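Local structure of glycosyl hydrolase family 61, 2 protein (Heterobasidion irregulare TC 32-1, 5NNS) at residues Val87-Cys92 with Thr138-Ser143; Val202-Tyr207 with Thr213-Pro218; Tyr7-Thr12 with Ser27-Glu32. The protein uses a single copper ion to cleave the glycosidic bonds of crystalline and amorphous polysaccharides by oxidation, with specific attack at C1. All blocks are in the same frame, centred on the assembly; numbering follows the deposited sequence.

Contact 1: residues Val87-Cys92 with Thr138-Ser143; sequences VYMANC and TSIPSS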
ATOM      1  N   VAL A  87       4.806  -0.456  -0.495  1.00 11.65           N
ATOM      2  CA  VAL A  87       4.071  -0.740  -1.720  1.00 12.00           C
ATOM      3  C   VAL A  87       4.085  -2.250  -1.941  1.00 12.51           C
ATOM      4  O   VAL A  87       5.145  -2.868  -1.994  1.00 12.38           O
ATOM      5  CB  VAL A  87       4.651   0.025  -2.924  1.00 11.98           C
ATOM      6  CG1 VAL A  87       3.742  -0.112  -4.141  1.00 12.00           C
ATOM      7  CG2 VAL A  87       4.839   1.496  -2.562  1.00 11.98           C
ATOM      8  N   TYR A  88       2.892  -2.835  -2.016  1.00 13.44           N
ATOM      9  CA  TYR A  88       2.707  -4.267  -2.227  1.00 14.04           C
ATOM     10  C   TYR A  88       2.041  -4.504  -3.576  1.00 14.69           C
ATOM     11  O   TYR A  88       1.375  -3.615  -4.130  1.00 14.77           O
ATOM     12  CB  TYR A  88       1.787  -4.864  -1.153  1.00 13.99           C
ATOM     13  CG  TYR A  88       2.371  -5.067   0.230  1.00 14.08           C
ATOM     14  CD1 TYR A  88       2.486  -4.005   1.128  1.00 14.13           C
ATOM     15  CD2 TYR A  88       2.762  -6.339   0.668  1.00 14.22           C
ATOM     16  CE1 TYR A  88       2.992  -4.194   2.408  1.00 14.10           C
ATOM     17  CE2 TYR A  88       3.270  -6.537   1.950  1.00 14.16           C
ATOM     18  CZ  TYR A  88       3.381  -5.462   2.814  1.00 14.17           C
ATOM     19  OH  TYR A  88       3.884  -5.650   4.082  1.00 14.28           O
ATOM     20  N   MET A  89       2.207  -5.722  -4.085  1.00 15.08           N
ATOM     21  CA  MET A  89       1.365  -6.233  -5.158  1.00 15.47           C
ATOM     22  C   MET A  89       0.921  -7.664  -4.864  1.00 15.77           C
ATOM     23  O   MET A  89       1.510  -8.357  -4.033  1.00 15.24           O
ATOM     24  CB  MET A  89       2.105  -6.199  -6.489  1.00 15.73           C
ATOM     25  CG  MET A  89       2.448  -4.815  -7.004  1.00 15.79           C
ATOM     26  SD  MET A  89       3.445  -5.001  -8.492  1.00 15.81           S
ATOM     27  CE  MET A  89       2.178  -5.402  -9.694  1.00 15.72           C
ATOM     28  N   ALA A  90      -0.125  -8.087  -5.564  1.00 16.38           N
ATOM     29  CA  ALA A  90      -0.645  -9.445  -5.463  1.00 17.24           C
ATOM     30  C   ALA A  90      -1.282  -9.844  -6.774  1.00 18.07           C
ATOM     31  O   ALA A  90      -2.044  -9.072  -7.344  1.00 17.86           O
ATOM     32  CB  ALA A  90      -1.679  -9.531  -4.350  1.00 17.36           C
ATOM     33  N   ASN A  91      -0.980 -11.058  -7.232  1.00 19.69           N
ATOM     34  CA  ASN A  91      -1.655 -11.654  -8.384  1.00 20.54           C
ATOM     35  C   ASN A  91      -3.096 -11.959  -7.985  1.00 21.81           C
ATOM     36  O   ASN A  91      -3.338 -12.557  -6.943  1.00 21.95           O
ATOM     37  CB  ASN A  91      -0.940 -12.942  -8.817  1.00 20.23           C
ATOM     38  CG  ASN A  91      -1.257 -13.342 -10.249  1.00 20.07           C
ATOM     39  OD1 ASN A  91      -2.422 -13.422 -10.650  1.00 19.26           O
ATOM     40  ND2 ASN A  91      -0.210 -13.605 -11.028  1.00 19.90           N
ATOM     41  N   CYS A  92      -4.046 -11.536  -8.813  1.00 24.00           N
ATOM     42  CA  CYS A  92      -5.468 -11.793  -8.563  1.00 25.61           C
ATOM     43  C   CYS A  92      -5.890 -13.235  -8.886  1.00 26.45           C
ATOM     44  O   CYS A  92      -6.958 -13.674  -8.450  1.00 26.57           O
ATOM     45  CB  CYS A  92      -6.333 -10.800  -9.349  1.00 26.24           C
ATOM     46  SG  CYS A  92      -6.127  -9.084  -8.815  1.00 27.51           S
ATOM     47  N   THR A 138       7.389   4.584  -7.439  1.00 15.18           N
ATOM     48  CA  THR A 138       8.265   3.420  -7.554  1.00 16.26           C
ATOM     49  C   THR A 138       7.874   2.645  -8.818  1.00 17.07           C
ATOM     50  O   THR A 138       6.809   2.886  -9.382  1.00 17.63           O
ATOM     51  CB  THR A 138       8.175   2.513  -6.302  1.00 16.65           C
ATOM     52  OG1 THR A 138       9.097   1.422  -6.427  1.00 17.76           O
ATOM     53  CG2 THR A 138       6.775   1.945  -6.116  1.00 16.75           C
ATOM     54  N   SER A 139       8.729   1.731  -9.270  1.00 17.70           N
ATOM     55  CA  SER A 139       8.475   0.996 -10.517  1.00 18.51           C
ATOM     56  C   SER A 139       7.919  -0.394 -10.243  1.00 18.60           C
ATOM     57  O   SER A 139       8.258  -1.013  -9.241  1.00 18.68           O
ATOM     58  CB  SER A 139       9.759   0.859 -11.334  1.00 18.92           C
ATOM     59  OG  SER A 139      10.254   2.126 -11.715  1.00 19.50           O
ATOM     60  N   ILE A 140       7.059  -0.872 -11.137  1.00 18.82           N
ATOM     61  CA  ILE A 140       6.643  -2.275 -11.138  1.00 18.74           C
ATOM     62  C   ILE A 140       7.865  -3.087 -11.573  1.00 18.83           C
ATOM     63  O   ILE A 140       8.530  -2.709 -12.543  1.00 18.45           O
ATOM     64  CB  ILE A 140       5.458  -2.516 -12.094  1.00 18.71           C
ATOM     65  CG1 ILE A 140       4.208  -1.819 -11.550  1.00 19.01           C
ATOM     66  CG2 ILE A 140       5.202  -4.011 -12.280  1.00 18.65           C
ATOM     67  CD1 ILE A 140       3.137  -1.588 -12.592  1.00 19.51           C
ATOM     68  N   PRO A 141       8.192  -4.179 -10.848  1.00 19.23           N
ATOM     69  CA  PRO A 141       9.390  -4.944 -11.227  1.00 19.70           C
ATOM     70  C   PRO A 141       9.434  -5.362 -12.710  1.00 20.48           C
ATOM     71  O   PRO A 141       8.470  -5.958 -13.213  1.00 19.82           O
ATOM     72  CB  PRO A 141       9.324  -6.165 -10.307  1.00 19.62           C
ATOM     73  CG  PRO A 141       8.649  -5.649  -9.079  1.00 19.45           C
ATOM     74  CD  PRO A 141       7.648  -4.627  -9.551  1.00 19.24           C
ATOM     75  N   SER A 142      10.545  -5.030 -13.381  1.00 21.48           N
ATOM     76  CA  SER A 142      10.760  -5.308 -14.818  1.00 22.13           C
ATOM     77  C   SER A 142      10.489  -6.757 -15.219  1.00 22.39           C
ATOM     78  O   SER A 142       9.927  -7.009 -16.286  1.00 22.38           O
ATOM     79  CB  SER A 142      12.199  -4.961 -15.218  1.00 22.53           C
ATOM     80  OG  SER A 142      12.508  -3.606 -14.932  1.00 23.36           O
ATOM     81  N   SER A 143      10.875  -7.691 -14.348  1.00 22.46           N
ATOM     82  CA  SER A 143      10.763  -9.129 -14.608  1.00 22.74           C
ATOM     83  C   SER A 143       9.394  -9.768 -14.327  1.00 22.78           C
ATOM     84  O   SER A 143       9.179 -10.930 -14.694  1.00 22.17           O
ATOM     85  CB  SER A 143      11.808  -9.868 -13.772  1.00 22.81           C
ATOM     86  OG  SER A 143      11.536  -9.702 -12.390  1.00 23.13           O
TER
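Val87 meets Thr138 and Met89 meets Ile140 and Pro141 across the core of an immunoglobulin-like beta-sandwich, the fold of AA9 monooxygenases. Val87 and Met89 stand on strand 85-91 of one sheet; their partners lie at the end of strand 135-139 in the other and in the loop it leads into. Alternate residues of a strand face the same way, which is why Val87 and Met89 both turn inward while Tyr88 between them turns its ring to the other side, against Arg152 and Glu154. Val87 meets Thr138 tip to tip, methyl against methyl, with CG2 of Val87 4.1 Å from CG2 of Thr138. The threonine can face the core because its OG1 lies anti to the backbone N (chi1 -177°), which leaves the methyl to point at the valine. Met89, longer and unbranched, reaches the loop with its thioether end. Its chain runs straight through CG (chi2 175°) and then bends at the thioether (chi3 78°), a shape a flexible side chain takes easily. The bend brings two apolar groups to the loop: SD lies 4.4 Å from CD of Pro141, and the terminal CE reaches CG2 of Ile140 at 4.2 Å.

Contact 2: residues Val202-Tyr207 with Thr213-Pro218; sequences VNIDIY and TNYTIP. With NAG (2-acetamido-2-deoxy-beta-D-glucopyranose), chain C; AKR (acrylic acid), chain N.
A sugar takes part in this contact: the N-acetylglucosamine on Asn214 lays its acetyl methyl C8 beside the pair formed by Ile204 and Tyr215, 3.8 Å from CD1 of Ile204. The two segments belong to the long loop region that follows strand 165-176, the last strand of the AA9 beta-sandwich, and neither has regular secondary structure. Asn214, Tyr215 and Thr216 spell the N-glycosylation sequon, and ND2 of Asn214 is joined covalently to C1 of the sugar. The acetamide is held by the backbone as well, since N of Thr216 donates to O7 of the sugar at 2.8 Å in a nearly straight bond (171°). That bond helps orient the acetamide, whose methyl lies against Ile204 and Tyr215. With CG1 anti to the backbone N (chi1 -173°), Ile204 extends its CD1 to the edge of the Tyr215 ring, near the ring plane and 4.1 Å from CD1 of Tyr215. Tyrosine suits this place because its rim is apolar while its hydroxyl can reach a polar partner, here the carbonyl O of Gly201. Trp124 meets the same ring edge-to-face. Farther along the segment 202-207, Asp205 and Tyr207 belong to the glucan-binding residues, and OD1 of Asp205 accepts a weak bond from N of Tyr207 and a further bond from OG of Ser161. OXT of a bound acrylic acid, itself hydrogen-bonded to NE2 of Gln111, lies 3.2 Å from O of Ile217. At the far end the beta-branched Val202 and the ring of Pro218, both compact, pack tightly, with CG2 of Val202 3.4 Å from CG of Pro218.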
ATOM      1  N   VAL A 202       5.178  -2.494  14.778  1.00 10.24           N
ATOM      2  CA  VAL A 202       3.715  -2.341  14.802  1.00 10.28           C
ATOM      3  C   VAL A 202       3.208  -1.864  16.160  1.00 10.34           C
ATOM      4  O   VAL A 202       2.397  -0.943  16.218  1.00 10.42           O
ATOM      5  CB  VAL A 202       2.998  -3.659  14.414  1.00 10.20           C
ATOM      6  CG1 VAL A 202       1.477  -3.536  14.551  1.00 10.22           C
ATOM      7  CG2 VAL A 202       3.370  -4.055  12.992  1.00 10.14           C
ATOM      8  N   ASN A 203       3.659  -2.519  17.228  1.00 10.34           N
ATOM      9  CA  ASN A 203       3.298  -2.165  18.594  1.00 10.38           C
ATOM     10  C   ASN A 203       4.496  -1.459  19.200  1.00 10.60           C
ATOM     11  O   ASN A 203       5.344  -2.069  19.842  1.00 10.47           O
ATOM     12  CB  ASN A 203       2.924  -3.427  19.382  1.00 10.19           C
ATOM     13  CG  ASN A 203       2.431  -3.130  20.789  1.00 10.15           C
ATOM     14  OD1 ASN A 203       2.035  -2.003  21.111  1.00 10.03           O
ATOM     15  ND2 ASN A 203       2.426  -4.155  21.631  1.00  9.91           N
ATOM     16  N   ILE A 204       4.550  -0.153  18.985  1.00 11.19           N
ATOM     17  CA  ILE A 204       5.732   0.643  19.294  1.00 11.40           C
ATOM     18  C   ILE A 204       5.322   1.939  19.969  1.00 11.66           C
ATOM     19  O   ILE A 204       4.312   2.544  19.619  1.00 11.54           O
ATOM     20  CB  ILE A 204       6.566   0.919  18.013  1.00 11.59           C
ATOM     21  CG1 ILE A 204       7.899   1.603  18.352  1.00 11.66           C
ATOM     22  CG2 ILE A 204       5.787   1.741  16.992  1.00 11.62           C
ATOM     23  CD1 ILE A 204       8.927   1.480  17.250  1.00 11.75           C
ATOM     24  N   ASP A 205       6.101   2.332  20.965  1.00 12.12           N
ATOM     25  CA  ASP A 205       5.977   3.627  21.602  1.00 12.54           C
ATOM     26  C   ASP A 205       7.294   4.314  21.309  1.00 12.66           C
ATOM     27  O   ASP A 205       8.289   4.059  21.982  1.00 12.82           O
ATOM     28  CB  ASP A 205       5.752   3.453  23.111  1.00 12.72           C
ATOM     29  CG  ASP A 205       5.771   4.775  23.886  1.00 12.89           C
ATOM     30  OD1 ASP A 205       5.604   5.864  23.290  1.00 12.89           O
ATOM     31  OD2 ASP A 205       5.943   4.708  25.119  1.00 13.10           O
ATOM     32  N   ILE A 206       7.296   5.168  20.288  1.00 13.10           N
ATOM     33  CA  ILE A 206       8.519   5.879  19.869  1.00 13.38           C
ATOM     34  C   ILE A 206       9.071   6.816  20.958  1.00 13.70           C
ATOM     35  O   ILE A 206      10.283   7.026  21.038  1.00 13.62           O
ATOM     36  CB  ILE A 206       8.339   6.651  18.527  1.00 13.45           C
ATOM     37  CG1 ILE A 206       7.327   7.805  18.651  1.00 13.30           C
ATOM     38  CG2 ILE A 206       7.934   5.693  17.409  1.00 13.49           C
ATOM     39  CD1 ILE A 206       7.210   8.642  17.394  1.00 13.27           C
ATOM     40  N   TYR A 207       8.180   7.330  21.809  1.00 14.04           N
ATOM     41  CA  TYR A 207       8.537   8.314  22.850  1.00 14.41           C
ATOM     42  C   TYR A 207       9.307   7.741  24.049  1.00 14.81           C
ATOM     43  O   TYR A 207       9.965   8.492  24.759  1.00 14.98           O
ATOM     44  CB  TYR A 207       7.284   9.072  23.307  1.00 14.22           C
ATOM     45  CG  TYR A 207       6.523   9.604  22.119  1.00 14.22           C
ATOM     46  CD1 TYR A 207       7.102  10.555  21.272  1.00 14.26           C
ATOM     47  CD2 TYR A 207       5.254   9.115  21.793  1.00 14.04           C
ATOM     48  CE1 TYR A 207       6.427  11.023  20.148  1.00 14.10           C
ATOM     49  CE2 TYR A 207       4.575   9.582  20.676  1.00 13.87           C
ATOM     50  CZ  TYR A 207       5.171  10.536  19.858  1.00 13.77           C
ATOM     51  OH  TYR A 207       4.543  11.019  18.746  1.00 13.78           O
ATOM     52  N   THR A 213      17.698   4.118  16.757  1.00 16.62           N
ATOM     53  CA  THR A 213      17.982   4.401  15.350  1.00 16.38           C
ATOM     54  C   THR A 213      17.661   3.230  14.393  1.00 16.03           C
ATOM     55  O   THR A 213      17.897   3.343  13.187  1.00 16.32           O
ATOM     56  CB  THR A 213      19.465   4.774  15.208  1.00 16.41           C
ATOM     57  OG1 THR A 213      20.267   3.721  15.752  1.00 16.44           O
ATOM     58  CG2 THR A 213      19.762   6.067  15.967  1.00 16.21           C
ATOM     59  N   ASN A 214      17.126   2.123  14.919  1.00 15.30           N
ATOM     60  CA  ASN A 214      16.700   0.985  14.094  1.00 15.01           C
ATOM     61  C   ASN A 214      15.182   0.864  14.081  1.00 13.99           C
ATOM     62  O   ASN A 214      14.524   1.118  15.084  1.00 13.60           O
ATOM     63  CB  ASN A 214      17.335  -0.340  14.559  1.00 15.38           C
ATOM     64  CG  ASN A 214      16.912  -0.754  15.965  1.00 16.20           C
ATOM     65  OD1 ASN A 214      17.281  -0.103  16.940  1.00 16.13           O
ATOM     66  ND2 ASN A 214      16.133  -1.841  16.070  1.00 17.34           N
ATOM     67  N   TYR A 215      14.637   0.473  12.933  1.00 13.22           N
ATOM     68  CA  TYR A 215      13.219   0.182  12.810  1.00 12.64           C
ATOM     69  C   TYR A 215      13.030  -0.912  11.775  1.00 12.36           C
ATOM     70  O   TYR A 215      13.197  -0.682  10.580  1.00 11.97           O
ATOM     71  CB  TYR A 215      12.442   1.444  12.432  1.00 12.52           C
ATOM     72  CG  TYR A 215      10.953   1.230  12.238  1.00 12.30           C
ATOM     73  CD1 TYR A 215      10.072   1.292  13.315  1.00 12.17           C
ATOM     74  CD2 TYR A 215      10.426   0.975  10.969  1.00 12.17           C
ATOM     75  CE1 TYR A 215       8.711   1.102  13.138  1.00 12.13           C
ATOM     76  CE2 TYR A 215       9.067   0.784  10.778  1.00 12.10           C
ATOM     77  CZ  TYR A 215       8.210   0.846  11.866  1.00 12.19           C
ATOM     78  OH  TYR A 215       6.853   0.651  11.685  1.00 12.31           O
ATOM     79  N   THR A 216      12.698  -2.107  12.255  1.00 12.09           N
ATOM     80  CA  THR A 216      12.343  -3.223  11.399  1.00 11.97           C
ATOM     81  C   THR A 216      10.953  -2.957  10.841  1.00 11.75           C
ATOM     82  O   THR A 216       9.972  -2.895  11.588  1.00 11.32           O
ATOM     83  CB  THR A 216      12.378  -4.547  12.186  1.00 11.98           C
ATOM     84  OG1 THR A 216      13.708  -4.751  12.672  1.00 11.87           O
ATOM     85  CG2 THR A 216      11.956  -5.747  11.312  1.00 11.89           C
ATOM     86  N   ILE A 217      10.882  -2.769   9.530  1.00 11.73           N
ATOM     87  CA  ILE A 217       9.619  -2.487   8.882  1.00 12.00           C
ATOM     88  C   ILE A 217       8.833  -3.796   8.940  1.00 12.41           C
ATOM     89  O   ILE A 217       9.389  -4.848   8.629  1.00 12.73           O
ATOM     90  CB  ILE A 217       9.771  -2.007   7.422  1.00 11.87           C
ATOM     91  CG1 ILE A 217      10.605  -0.724   7.358  1.00 11.85           C
ATOM     92  CG2 ILE A 217       8.392  -1.739   6.815  1.00 11.85           C
ATOM     93  CD1 ILE A 217      11.121  -0.388   5.972  1.00 11.90           C
ATOM     94  N   PRO A 218       7.556  -3.748   9.374  1.00 12.80           N
ATOM     95  CA  PRO A 218       6.725  -4.957   9.379  1.00 12.87           C
ATOM     96  C   PRO A 218       6.536  -5.556   7.993  1.00 12.82           C
ATOM     97  O   PRO A 218       6.678  -4.857   6.989  1.00 12.50           O
ATOM     98  CB  PRO A 218       5.370  -4.450   9.900  1.00 12.99           C
ATOM     99  CG  PRO A 218       5.681  -3.196  10.636  1.00 12.97           C
ATOM    100  CD  PRO A 218       6.824  -2.582   9.912  1.00 12.90           C
TER
HETATM  101  C1  NAG C 301      15.687  -2.384  17.338  1.00 19.15           C
HETATM  102  C2  NAG C 301      14.372  -3.162  17.205  1.00 19.74           C
HETATM  103  C3  NAG C 301      14.102  -4.046  18.413  1.00 20.48           C
HETATM  104  C4  NAG C 301      15.276  -4.983  18.652  1.00 21.23           C
HETATM  105  C5  NAG C 301      16.537  -4.148  18.878  1.00 21.36           C
HETATM  106  C6  NAG C 301      17.742  -5.074  19.031  1.00 21.90           C
HETATM  107  C7  NAG C 301      12.486  -2.141  15.992  1.00 19.84           C
HETATM  108  C8  NAG C 301      11.350  -1.163  16.067  1.00 19.71           C
HETATM  109  N2  NAG C 301      13.232  -2.262  17.091  1.00 19.99           N
HETATM  110  O3  NAG C 301      12.896  -4.779  18.191  1.00 20.58           O
HETATM  111  O4  NAG C 301      15.033  -5.833  19.785  1.00 21.95           O
HETATM  112  O5  NAG C 301      16.760  -3.242  17.785  1.00 20.06           O
HETATM  113  O6  NAG C 301      18.941  -4.302  19.140  1.00 23.33           O
HETATM  114  O7  NAG C 301      12.704  -2.772  14.972  1.00 19.87           O
HETATM  115  CA  AKR N 312      13.002  -6.032   5.928  1.00 35.27           C
HETATM  116  CB  AKR N 312      13.827  -6.997   6.306  1.00 35.16           C
HETATM  117  C   AKR N 312      11.542  -6.112   6.177  1.00 35.50           C
HETATM  118  O   AKR N 312      11.058  -7.108   6.756  1.00 36.41           O
HETATM  119  OXT AKR N 312      10.801  -5.177   5.804  1.00 33.78           O

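Contact 3: residues Tyr7-Thr12 with Ser27-Glu32; sequences YSLAGT and STIQRE
Tyr7 sets its ring across the side chain of Gln30, ring and amide planes 82° apart, with CG of Gln30 in the ring plane at its edge. From there the amide reaches the phenol: NE2 of Gln30 donates to OH of Tyr7 at 3.0 Å, with an N-H...O angle of 146° and the oxygen tilted out of the amide plane. Gln30 gets there because CG lies roughly anti to the backbone N and the chain stays extended beyond it. Glutamine suits a buried place of this kind because one uncharged group both donates and accepts. NE2 also bonds to O of Val4, while OE1 accepts from N of Phe17 and NE1 of Trp33, so four bonds fix the rotation of the amide. The segment 27-32 is shaped by an ST turn, in which OG1 of Thr28 accepts from N of Gln30 at 2.8 Å. Next to this polar pair lies an apolar one. Ile29 puts CG1 between its backbone N and carbonyl carbon (chi1 62°) and brings CD1 against both Tyr7 and Leu9, 3.9 Å from CD1 of Tyr7 and tightly packed at 3.4 Å from CD1 of Leu9. Past Leu9 the chain reverses in a type I' turn to Thr12, where Gly11 readily takes the positive phi. In the AA9 beta-sandwich strands 4-9 and 70-75 belong to the four-stranded sheet, 63-66 and 165-176 to the mixed sheet; Ile29 and Gln30 thus pack on side chains of the first sheet, while Ile29 and Leu9 also touch strand 63-66 of the second.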
ATOM      1  N   TYR A   7      -3.916   8.296  -9.112  1.00 13.53           N
ATOM      2  CA  TYR A   7      -2.677   7.683  -9.588  1.00 13.80           C
ATOM      3  C   TYR A   7      -2.204   8.314 -10.894  1.00 14.36           C
ATOM      4  O   TYR A   7      -3.001   8.887 -11.646  1.00 14.29           O
ATOM      5  CB  TYR A   7      -2.868   6.181  -9.825  1.00 13.42           C
ATOM      6  CG  TYR A   7      -3.319   5.399  -8.616  1.00 13.25           C
ATOM      7  CD1 TYR A   7      -4.671   5.278  -8.311  1.00 13.32           C
ATOM      8  CD2 TYR A   7      -2.397   4.765  -7.783  1.00 13.13           C
ATOM      9  CE1 TYR A   7      -5.097   4.559  -7.201  1.00 13.26           C
ATOM     10  CE2 TYR A   7      -2.814   4.041  -6.674  1.00 13.08           C
ATOM     11  CZ  TYR A   7      -4.163   3.946  -6.387  1.00 12.99           C
ATOM     12  OH  TYR A   7      -4.593   3.238  -5.299  1.00 12.95           O
ATOM     13  N   SER A   8      -0.895   8.219 -11.126  1.00 14.90           N
ATOM     14  CA  SER A   8      -0.304   8.357 -12.457  1.00 15.31           C
ATOM     15  C   SER A   8       0.493   7.080 -12.684  1.00 15.81           C
ATOM     16  O   SER A   8       1.464   6.821 -11.972  1.00 15.92           O
ATOM     17  CB  SER A   8       0.590   9.595 -12.560  1.00 15.30           C
ATOM     18  OG  SER A   8       1.194   9.696 -13.842  1.00 15.20           O
ATOM     19  N   LEU A   9       0.051   6.278 -13.651  1.00 16.72           N
ATOM     20  CA  LEU A   9       0.616   4.960 -13.922  1.00 17.39           C
ATOM     21  C   LEU A   9       1.080   4.918 -15.379  1.00 18.05           C
ATOM     22  O   LEU A   9       0.260   4.987 -16.303  1.00 17.20           O
ATOM     23  CB  LEU A   9      -0.422   3.858 -13.654  1.00 17.36           C
ATOM     24  CG  LEU A   9      -1.181   3.922 -12.322  1.00 17.41           C
ATOM     25  CD1 LEU A   9      -2.336   2.935 -12.322  1.00 17.42           C
ATOM     26  CD2 LEU A   9      -0.266   3.667 -11.130  1.00 17.42           C
ATOM     27  N   ALA A  10       2.400   4.827 -15.565  1.00 18.86           N
ATOM     28  CA  ALA A  10       3.021   4.783 -16.888  1.00 19.01           C
ATOM     29  C   ALA A  10       2.502   5.909 -17.795  1.00 19.57           C
ATOM     30  O   ALA A  10       2.062   5.667 -18.924  1.00 19.39           O
ATOM     31  CB  ALA A  10       2.799   3.414 -17.512  1.00 19.19           C
ATOM     32  N   GLY A  11       2.524   7.134 -17.261  1.00 20.12           N
ATOM     33  CA  GLY A  11       2.191   8.340 -18.013  1.00 20.45           C
ATOM     34  C   GLY A  11       0.728   8.750 -18.102  1.00 20.66           C
ATOM     35  O   GLY A  11       0.425   9.759 -18.735  1.00 20.50           O
ATOM     36  N   THR A  12      -0.176   7.997 -17.474  1.00 21.09           N
ATOM     37  CA  THR A  12      -1.623   8.243 -17.591  1.00 21.17           C
ATOM     38  C   THR A  12      -2.254   8.457 -16.223  1.00 21.03           C
ATOM     39  O   THR A  12      -2.026   7.675 -15.303  1.00 21.03           O
ATOM     40  CB  THR A  12      -2.336   7.061 -18.279  1.00 21.32           C
ATOM     41  OG1 THR A  12      -1.752   6.835 -19.567  1.00 21.84           O
ATOM     42  CG2 THR A  12      -3.841   7.325 -18.437  1.00 21.30           C
ATOM     43  N   SER A  27     -16.526   5.415 -10.678  1.00 23.02           N
ATOM     44  CA  SER A  27     -15.816   4.517 -11.574  1.00 21.83           C
ATOM     45  C   SER A  27     -14.323   4.810 -11.479  1.00 21.51           C
ATOM     46  O   SER A  27     -13.889   5.940 -11.712  1.00 20.95           O
ATOM     47  CB  SER A  27     -16.310   4.686 -13.012  1.00 21.50           C
ATOM     48  OG  SER A  27     -15.929   3.573 -13.798  1.00 20.95           O
ATOM     49  N   THR A  28     -13.549   3.792 -11.121  1.00 21.08           N
ATOM     50  CA  THR A  28     -12.120   3.961 -10.894  1.00 21.04           C
ATOM     51  C   THR A  28     -11.376   2.638 -10.961  1.00 20.60           C
ATOM     52  O   THR A  28     -11.972   1.568 -10.817  1.00 20.63           O
ATOM     53  CB  THR A  28     -11.841   4.644  -9.528  1.00 21.45           C
ATOM     54  OG1 THR A  28     -10.444   4.556  -9.210  1.00 21.58           O
ATOM     55  CG2 THR A  28     -12.653   4.005  -8.402  1.00 21.80           C
ATOM     56  N   ILE A  29     -10.066   2.727 -11.174  1.00 20.12           N
ATOM     57  CA  ILE A  29      -9.188   1.565 -11.019  1.00 19.64           C
ATOM     58  C   ILE A  29      -9.047   1.137  -9.552  1.00 18.95           C
ATOM     59  O   ILE A  29      -8.655   0.000  -9.269  1.00 19.07           O
ATOM     60  CB  ILE A  29      -7.787   1.781 -11.642  1.00 19.92           C
ATOM     61  CG1 ILE A  29      -7.019   2.935 -10.969  1.00 19.82           C
ATOM     62  CG2 ILE A  29      -7.911   2.003 -13.143  1.00 19.76           C
ATOM     63  CD1 ILE A  29      -5.540   2.921 -11.286  1.00 19.99           C
ATOM     64  N   GLN A  30      -9.365   2.051  -8.637  1.00 18.20           N
ATOM     65  CA  GLN A  30      -9.170   1.848  -7.212  1.00 17.94           C
ATOM     66  C   GLN A  30     -10.331   1.094  -6.561  1.00 17.94           C
ATOM     67  O   GLN A  30     -11.490   1.289  -6.934  1.00 18.47           O
ATOM     68  CB  GLN A  30      -8.996   3.201  -6.525  1.00 17.51           C
ATOM     69  CG  GLN A  30      -8.184   3.132  -5.252  1.00 17.28           C
ATOM     70  CD  GLN A  30      -8.033   4.468  -4.579  1.00 16.97           C
ATOM     71  OE1 GLN A  30      -8.978   5.261  -4.531  1.00 16.56           O
ATOM     72  NE2 GLN A  30      -6.847   4.724  -4.032  1.00 16.40           N
ATOM     73  N   ARG A  31     -10.007   0.242  -5.586  1.00 17.63           N
ATOM     74  CA  ARG A  31     -11.013  -0.425  -4.760  1.00 17.26           C
ATOM     75  C   ARG A  31     -11.636   0.573  -3.788  1.00 17.11           C
ATOM     76  O   ARG A  31     -10.991   1.549  -3.383  1.00 16.80           O
ATOM     77  CB  ARG A  31     -10.410  -1.606  -3.983  1.00 17.36           C
ATOM     78  CG  ARG A  31     -10.018  -2.804  -4.838  1.00 17.14           C
ATOM     79  CD  ARG A  31     -11.183  -3.302  -5.684  1.00 17.15           C
ATOM     80  NE  ARG A  31     -11.018  -4.691  -6.118  1.00 17.00           N
ATOM     81  CZ  ARG A  31     -11.342  -5.774  -5.404  1.00 16.76           C
ATOM     82  NH1 ARG A  31     -11.856  -5.676  -4.177  1.00 16.71           N
ATOM     83  NH2 ARG A  31     -11.144  -6.977  -5.925  1.00 16.92           N
ATOM     84  N   GLU A  32     -12.897   0.323  -3.434  1.00 16.46           N
ATOM     85  CA  GLU A  32     -13.668   1.237  -2.596  1.00 16.16           C
ATOM     86  C   GLU A  32     -13.054   1.340  -1.208  1.00 15.91           C
ATOM     87  O   GLU A  32     -12.794   0.327  -0.574  1.00 16.29           O
ATOM     88  CB  GLU A  32     -15.119   0.761  -2.483  1.00 16.40           C
ATOM     89  CG  GLU A  32     -15.972   1.472  -1.434  1.00 16.61           C
ATOM     90  CD  GLU A  32     -17.425   1.020  -1.444  1.00 16.97           C
ATOM     91  OE1 GLU A  32     -17.810   0.230  -2.332  1.00 17.50           O
ATOM     92  OE2 GLU A  32     -18.189   1.448  -0.556  1.00 16.94           O
TER

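From the N terminus the three contacts follow in series, none enclosing or crossing another. Contact 3 comes first: the chain leaves strand 4-9, turns back through strand 12-15 and is closed by the loop at 27-32. Contact 1 closes a longer excursion, from strand 85-91 through strands 106-116 and 123-124 and helix 125-131 to strand 135-139, and links the two sheets of the sandwich. Both contacts reach the four-stranded sheet, with centres about 14 Å apart. Contact 2 closes a short loop after the last strand. Its centre is about 31 Å from that of contact 3, across the chain's centre, yet it touches contact 1, where Tyr88 packs against Pro218.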